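Alternansucrase (Leuconostoc mesenteroides, PDB 6HVG) is a large multidomain enzyme of glycoside hydrolase family 70, with a TIM-type barrel, a bound calcium ion and flanking cell-wall-binding-type repeats. Local coordinates at residues L439-W443 with P1282-Q1286; D1289-G1293 with Y1304-G1308. All blocks are in the same frame, centred on the assembly; numbering follows the deposited sequence.

Contact 1: L439-W443 with P1282-Q1286; sequences LLMTW and PLQLQ
This is a buried, mainly apolar contact between two loops very far apart in sequence: residues 439-443, which lead into helix 447-462, and residues 1282-1286, which follow strand 1248-1252. Trp443 and Pro1282 make its central pair. The two side chains cross at about a right angle, with Pro1282 CG over one face of the indole. This is a CH-pi contact, Pro1282 CG lying 3.5 Å from the centroid of the five-membered ring of Trp443 and 29° off the ring normal. Pro1282 CB also touches the ring, 3.4 Å from Trp443 CD1. A chi1 of 173° sets Trp443 CG anti to the backbone N, which puts the five-membered ring against Pro1282. Its NE1 is satisfied by a hydrogen bond to Ser1307 OG, and Phe1271 meets the ring with its plane roughly perpendicular. Such joining of early and late parts of the chain is consistent with the GH70 architecture, where most domains are assembled from two separate chain segments; here the centre of the contact lies about 42 Å from the centre of the chain, probably in domain IV. Gln1284, its side chain bent at chi2 (79°), brings its amide to the edge of the indole, with NE2 3.8 Å from Trp443 CD1. Leu1285 uses both branches. Its CD2 approaches Trp443 CB at 4.0 Å, while CD1 faces Leu439 CD1 at 4.3 Å and also touches Thr442 CG2; the hydroxyl of Thr442 is hydrogen-bonded to Tyr416 OH. Each loop is braced internally: Leu439 O accepts from the backbone N of both Thr442 and Trp443, and Leu1285 N bonds to Pro1282 O at 3.2 Å. Strand 415-416 lines the leucine side, where Leu439 and Leu1285 both pack on Tyr416.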
ATOM      1  N   LEU A 439       0.483  -0.987  37.949  1.00 50.94           N
ATOM      2  CA  LEU A 439       1.211  -2.206  38.191  1.00 47.50           C
ATOM      3  C   LEU A 439       2.716  -1.976  38.148  1.00 48.25           C
ATOM      4  O   LEU A 439       3.470  -2.560  38.929  1.00 50.11           O
ATOM      5  CB  LEU A 439       0.814  -3.255  37.146  1.00 46.89           C
ATOM      6  CG  LEU A 439       1.276  -4.691  37.390  1.00 46.90           C
ATOM      7  CD1 LEU A 439       0.743  -5.277  38.689  1.00 48.60           C
ATOM      8  CD2 LEU A 439       0.841  -5.546  36.226  1.00 46.63           C
ATOM      9  N   LEU A 440       3.165  -1.133  37.231  1.00 48.00           N
ATOM     10  CA  LEU A 440       4.591  -0.855  37.063  1.00 49.24           C
ATOM     11  C   LEU A 440       5.246  -0.039  38.194  1.00 49.51           C
ATOM     12  O   LEU A 440       6.465   0.177  38.178  1.00 47.94           O
ATOM     13  CB  LEU A 440       4.843  -0.169  35.712  1.00 50.39           C
ATOM     14  CG  LEU A 440       4.530  -0.968  34.432  1.00 49.45           C
ATOM     15  CD1 LEU A 440       4.698  -0.097  33.198  1.00 48.77           C
ATOM     16  CD2 LEU A 440       5.428  -2.191  34.316  1.00 49.22           C
ATOM     17  N   MET A 441       4.453   0.388  39.172  1.00 50.70           N
ATOM     18  CA  MET A 441       4.982   0.988  40.406  1.00 55.57           C
ATOM     19  C   MET A 441       5.598  -0.070  41.324  1.00 58.61           C
ATOM     20  O   MET A 441       6.462   0.252  42.140  1.00 65.23           O
ATOM     21  CB  MET A 441       3.862   1.753  41.142  1.00 54.92           C
ATOM     22  CG  MET A 441       4.307   2.616  42.327  1.00 55.34           C
ATOM     23  SD  MET A 441       2.948   3.508  43.143  1.00 56.59           S
ATOM     24  CE  MET A 441       2.101   2.172  43.985  1.00 56.61           C
ATOM     25  N   THR A 442       5.148  -1.319  41.167  1.00 60.53           N
ATOM     26  CA  THR A 442       5.440  -2.431  42.064  1.00 58.36           C
ATOM     27  C   THR A 442       6.005  -3.679  41.384  1.00 57.01           C
ATOM     28  O   THR A 442       6.704  -4.460  42.017  1.00 58.14           O
ATOM     29  CB  THR A 442       4.146  -2.813  42.800  1.00 62.61           C
ATOM     30  OG1 THR A 442       3.764  -1.714  43.647  1.00 62.41           O
ATOM     31  CG2 THR A 442       4.325  -4.084  43.651  1.00 68.09           C
ATOM     32  N   TRP A 443       5.707  -3.894  40.109  1.00 56.23           N
ATOM     33  CA  TRP A 443       6.150  -5.109  39.414  1.00 53.52           C
ATOM     34  C   TRP A 443       6.666  -4.784  38.017  1.00 53.35           C
ATOM     35  O   TRP A 443       6.277  -3.794  37.432  1.00 53.22           O
ATOM     36  CB  TRP A 443       4.997  -6.113  39.334  1.00 52.76           C
ATOM     37  CG  TRP A 443       5.279  -7.307  38.505  1.00 51.18           C
ATOM     38  CD1 TRP A 443       5.728  -8.524  38.929  1.00 51.30           C
ATOM     39  CD2 TRP A 443       5.140  -7.403  37.087  1.00 51.32           C
ATOM     40  NE1 TRP A 443       5.885  -9.373  37.862  1.00 54.38           N
ATOM     41  CE2 TRP A 443       5.534  -8.707  36.715  1.00 52.54           C
ATOM     42  CE3 TRP A 443       4.745  -6.507  36.090  1.00 50.21           C
ATOM     43  CZ2 TRP A 443       5.533  -9.140  35.385  1.00 50.17           C
ATOM     44  CZ3 TRP A 443       4.747  -6.937  34.767  1.00 49.55           C
ATOM     45  CH2 TRP A 443       5.136  -8.239  34.428  1.00 49.27           C
ATOM     46  N   PRO A1282       2.122 -12.646  39.594  1.00 46.29           N
ATOM     47  CA  PRO A1282       3.434 -12.637  40.196  1.00 46.29           C
ATOM     48  C   PRO A1282       3.283 -12.835  41.688  1.00 45.40           C
ATOM     49  O   PRO A1282       2.298 -12.383  42.246  1.00 47.54           O
ATOM     50  CB  PRO A1282       3.959 -11.231  39.896  1.00 47.19           C
ATOM     51  CG  PRO A1282       3.145 -10.726  38.767  1.00 48.23           C
ATOM     52  CD  PRO A1282       1.805 -11.364  38.945  1.00 48.73           C
ATOM     53  N   LEU A1283       4.234 -13.504  42.326  1.00 43.65           N
ATOM     54  CA  LEU A1283       4.092 -13.834  43.745  1.00 42.66           C
ATOM     55  C   LEU A1283       4.118 -12.604  44.652  1.00 44.46           C
ATOM     56  O   LEU A1283       3.529 -12.641  45.713  1.00 46.32           O
ATOM     57  CB  LEU A1283       5.154 -14.855  44.167  1.00 42.99           C
ATOM     58  CG  LEU A1283       5.074 -16.260  43.531  1.00 42.20           C
ATOM     59  CD1 LEU A1283       6.341 -17.028  43.838  1.00 42.64           C
ATOM     60  CD2 LEU A1283       3.884 -17.041  43.993  1.00 42.04           C
ATOM     61  N   GLN A1284       4.783 -11.518  44.245  1.00 46.75           N
ATOM     62  CA  GLN A1284       4.825 -10.280  45.046  1.00 50.21           C
ATOM     63  C   GLN A1284       3.409  -9.789  45.301  1.00 52.99           C
ATOM     64  O   GLN A1284       3.109  -9.245  46.383  1.00 55.13           O
ATOM     65  CB  GLN A1284       5.524  -9.118  44.310  1.00 53.51           C
ATOM     66  CG  GLN A1284       6.927  -9.352  43.824  1.00 52.34           C
ATOM     67  CD  GLN A1284       6.980 -10.137  42.555  1.00 50.21           C
ATOM     68  OE1 GLN A1284       6.181 -11.063  42.339  1.00 46.67           O
ATOM     69  NE2 GLN A1284       7.948  -9.797  41.708  1.00 52.08           N
ATOM     70  N   LEU A1285       2.565  -9.911  44.279  1.00 51.97           N
ATOM     71  CA  LEU A1285       1.233  -9.362  44.323  1.00 54.41           C
ATOM     72  C   LEU A1285       0.311 -10.152  45.223  1.00 55.61           C
ATOM     73  O   LEU A1285      -0.680  -9.587  45.681  1.00 61.67           O
ATOM     74  CB  LEU A1285       0.636  -9.251  42.923  1.00 56.47           C
ATOM     75  CG  LEU A1285       1.121  -8.076  42.058  1.00 55.20           C
ATOM     76  CD1 LEU A1285       1.023  -6.740  42.769  1.00 58.38           C
ATOM     77  CD2 LEU A1285       2.540  -8.289  41.659  1.00 55.36           C
ATOM     78  N   GLN A1286       0.646 -11.408  45.520  1.00 56.43           N
ATOM     79  CA  GLN A1286      -0.138 -12.228  46.453  1.00 57.36           C
ATOM     80  C   GLN A1286       0.464 -12.324  47.847  1.00 57.19           C
ATOM     81  O   GLN A1286       0.075 -13.178  48.644  1.00 55.71           O
ATOM     82  CB  GLN A1286      -0.279 -13.631  45.910  1.00 56.91           C
ATOM     83  CG  GLN A1286      -0.929 -13.722  44.552  1.00 58.26           C
ATOM     84  CD  GLN A1286      -1.020 -15.160  44.102  1.00 59.71           C
ATOM     85  OE1 GLN A1286      -0.033 -15.896  44.135  1.00 67.11           O
ATOM     86  NE2 GLN A1286      -2.216 -15.583  43.720  1.00 59.80           N
TER

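Contact 2: D1289-G1293 with Y1304-G1308; sequences DAQTG and YSISG
The phenol ring of Tyr1304 meets residues 1289-1293 without taking any of them over a face: Gly1293 O lies at its edge, near the ring plane, and Gln1291 O approaches obliquely. Gly1308 O, from the ring's own segment, is in plane at the edge. With chi1 at -75° Tyr1304 CG lies anti to the carbonyl carbon and beside the backbone N, which brings the ring edge near Gly1293 O. Tyr1304 and Gly1293 form an antiparallel hydrogen-bonded pair, Tyr1304 N to Gly1293 O at 2.8 Å and Gly1293 N to Tyr1304 O at 2.9 Å. The second bond comes in on a lone pair in the carbonyl plane. Thr1292 OG1 donates to the same oxygen, Tyr1304 O, at 2.9 Å, tilted 29° from that plane, so two donors grip it. Beyond the pair, residues 1305-1308 make a type I turn, and Ala1290 CB rests on Gly1308 CA at 3.8 Å. A water bridges Asp1289 O, Gln1291 N and Gly1308 O. Strand 1291-1292 itself pairs antiparallel with strand 383-384, while Thr1292 and Ile1306 touch Gln474 at the start of helix 474-495.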
ATOM      1  N   ASP A1289       6.661 -14.798  48.761  1.00 60.88           N
ATOM      2  CA  ASP A1289       8.054 -14.457  48.520  1.00 61.96           C
ATOM      3  C   ASP A1289       8.515 -14.878  47.140  1.00 59.42           C
ATOM      4  O   ASP A1289       8.418 -16.046  46.785  1.00 63.51           O
ATOM      5  CB  ASP A1289       8.946 -15.129  49.550  1.00 66.23           C
ATOM      6  CG  ASP A1289      10.418 -14.795  49.358  1.00 70.01           C
ATOM      7  OD1 ASP A1289      10.761 -13.680  48.918  1.00 72.88           O
ATOM      8  OD2 ASP A1289      11.252 -15.650  49.681  1.00 75.18           O
ATOM      9  N   ALA A1290       8.958 -13.900  46.360  1.00 55.06           N
ATOM     10  CA  ALA A1290       9.390 -14.111  45.001  1.00 51.98           C
ATOM     11  C   ALA A1290      10.892 -14.055  44.990  1.00 53.46           C
ATOM     12  O   ALA A1290      11.456 -13.039  45.332  1.00 61.91           O
ATOM     13  CB  ALA A1290       8.811 -13.025  44.093  1.00 49.97           C
ATOM     14  N   GLN A1291      11.550 -15.141  44.621  1.00 52.48           N
ATOM     15  CA  GLN A1291      12.989 -15.140  44.573  1.00 52.73           C
ATOM     16  C   GLN A1291      13.396 -15.052  43.139  1.00 50.01           C
ATOM     17  O   GLN A1291      12.762 -15.658  42.263  1.00 49.55           O
ATOM     18  CB  GLN A1291      13.535 -16.410  45.209  1.00 57.68           C
ATOM     19  CG  GLN A1291      13.212 -16.485  46.680  1.00 63.38           C
ATOM     20  CD  GLN A1291      13.697 -17.767  47.305  1.00 68.00           C
ATOM     21  OE1 GLN A1291      13.373 -18.863  46.834  1.00 73.32           O
ATOM     22  NE2 GLN A1291      14.463 -17.640  48.383  1.00 65.65           N
ATOM     23  N   THR A1292      14.460 -14.315  42.879  1.00 44.60           N
ATOM     24  CA  THR A1292      14.845 -14.092  41.502  1.00 43.85           C
ATOM     25  C   THR A1292      16.341 -14.147  41.330  1.00 42.85           C
ATOM     26  O   THR A1292      17.074 -13.601  42.135  1.00 47.17           O
ATOM     27  CB  THR A1292      14.234 -12.784  40.961  1.00 44.04           C
ATOM     28  OG1 THR A1292      14.577 -12.602  39.589  1.00 40.67           O
ATOM     29  CG2 THR A1292      14.712 -11.604  41.752  1.00 47.38           C
ATOM     30  N   GLY A1293      16.788 -14.801  40.264  1.00 40.58           N
ATOM     31  CA  GLY A1293      18.190 -14.855  39.965  1.00 39.98           C
ATOM     32  C   GLY A1293      18.608 -16.230  39.556  1.00 42.89           C
ATOM     33  O   GLY A1293      17.787 -17.176  39.522  1.00 46.00           O
ATOM     34  N   TYR A1304      15.309 -18.039  38.424  1.00 39.52           N
ATOM     35  CA  TYR A1304      13.979 -17.669  38.865  1.00 41.25           C
ATOM     36  C   TYR A1304      13.673 -16.245  38.383  1.00 43.75           C
ATOM     37  O   TYR A1304      14.485 -15.334  38.564  1.00 44.52           O
ATOM     38  CB  TYR A1304      13.887 -17.752  40.394  1.00 43.00           C
ATOM     39  CG  TYR A1304      13.803 -19.155  40.910  1.00 43.03           C
ATOM     40  CD1 TYR A1304      14.937 -19.968  41.004  1.00 44.12           C
ATOM     41  CD2 TYR A1304      12.592 -19.679  41.315  1.00 43.72           C
ATOM     42  CE1 TYR A1304      14.848 -21.270  41.476  1.00 45.45           C
ATOM     43  CE2 TYR A1304      12.495 -20.971  41.795  1.00 45.36           C
ATOM     44  CZ  TYR A1304      13.612 -21.755  41.872  1.00 45.53           C
ATOM     45  OH  TYR A1304      13.448 -23.028  42.330  1.00 46.37           O
ATOM     46  N   SER A1305      12.500 -16.068  37.790  1.00 43.52           N
ATOM     47  CA  SER A1305      12.086 -14.775  37.253  1.00 45.10           C
ATOM     48  C   SER A1305      11.700 -13.773  38.338  1.00 46.86           C
ATOM     49  O   SER A1305      11.552 -14.157  39.495  1.00 49.07           O
ATOM     50  CB  SER A1305      10.916 -14.982  36.323  1.00 44.04           C
ATOM     51  OG  SER A1305       9.841 -15.571  37.030  1.00 46.75           O
ATOM     52  N   ILE A1306      11.519 -12.506  37.955  1.00 45.97           N
ATOM     53  CA  ILE A1306      11.140 -11.465  38.911  1.00 44.81           C
ATOM     54  C   ILE A1306       9.829 -11.806  39.628  1.00 44.17           C
ATOM     55  O   ILE A1306       9.594 -11.333  40.727  1.00 43.00           O
ATOM     56  CB  ILE A1306      11.013 -10.091  38.241  1.00 47.14           C
ATOM     57  CG1 ILE A1306      12.381  -9.615  37.818  1.00 51.98           C
ATOM     58  CG2 ILE A1306      10.427  -9.062  39.190  1.00 48.35           C
ATOM     59  CD1 ILE A1306      12.444  -8.163  37.400  1.00 55.04           C
ATOM     60  N   SER A1307       8.990 -12.617  39.003  1.00 42.04           N
ATOM     61  CA  SER A1307       7.732 -13.013  39.590  1.00 43.74           C
ATOM     62  C   SER A1307       7.858 -14.236  40.496  1.00 42.97           C
ATOM     63  O   SER A1307       6.874 -14.677  41.093  1.00 44.33           O
ATOM     64  CB  SER A1307       6.724 -13.314  38.480  1.00 46.78           C
ATOM     65  OG  SER A1307       6.496 -12.162  37.680  1.00 48.49           O
ATOM     66  N   GLY A1308       9.058 -14.770  40.627  1.00 40.25           N
ATOM     67  CA  GLY A1308       9.312 -15.846  41.565  1.00 41.01           C
ATOM     68  C   GLY A1308       9.189 -17.267  41.074  1.00 41.27           C
ATOM     69  O   GLY A1308       9.141 -18.168  41.897  1.00 45.16           O
TER
HETATM   70  O   HOH W   1       9.798 -17.653  44.732  1.00 46.44           O

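How the contacts relate
The two contacts lie side by side, centres about 11 Å apart, on the same side of the chain's centre and far out from it. Along the sequence they come in series: contact 1 closes at 1286, and contact 2 opens three residues later at 1289. They touch directly, because the turn at 1305-1308 backs onto the 1282-1286 loop, with Leu1283 N probably bonded to Ser1307 O. Contact 1 joins two loops more than 800 residues apart, whereas contact 2 joins segments separated by ten residues. Helix 474-495 borders contact 2 through Thr1292 and Ile1306. Contact 1 ties the late chain to the earlier segment, and contact 2 folds the late chain back beside it, in what is probably domain IV.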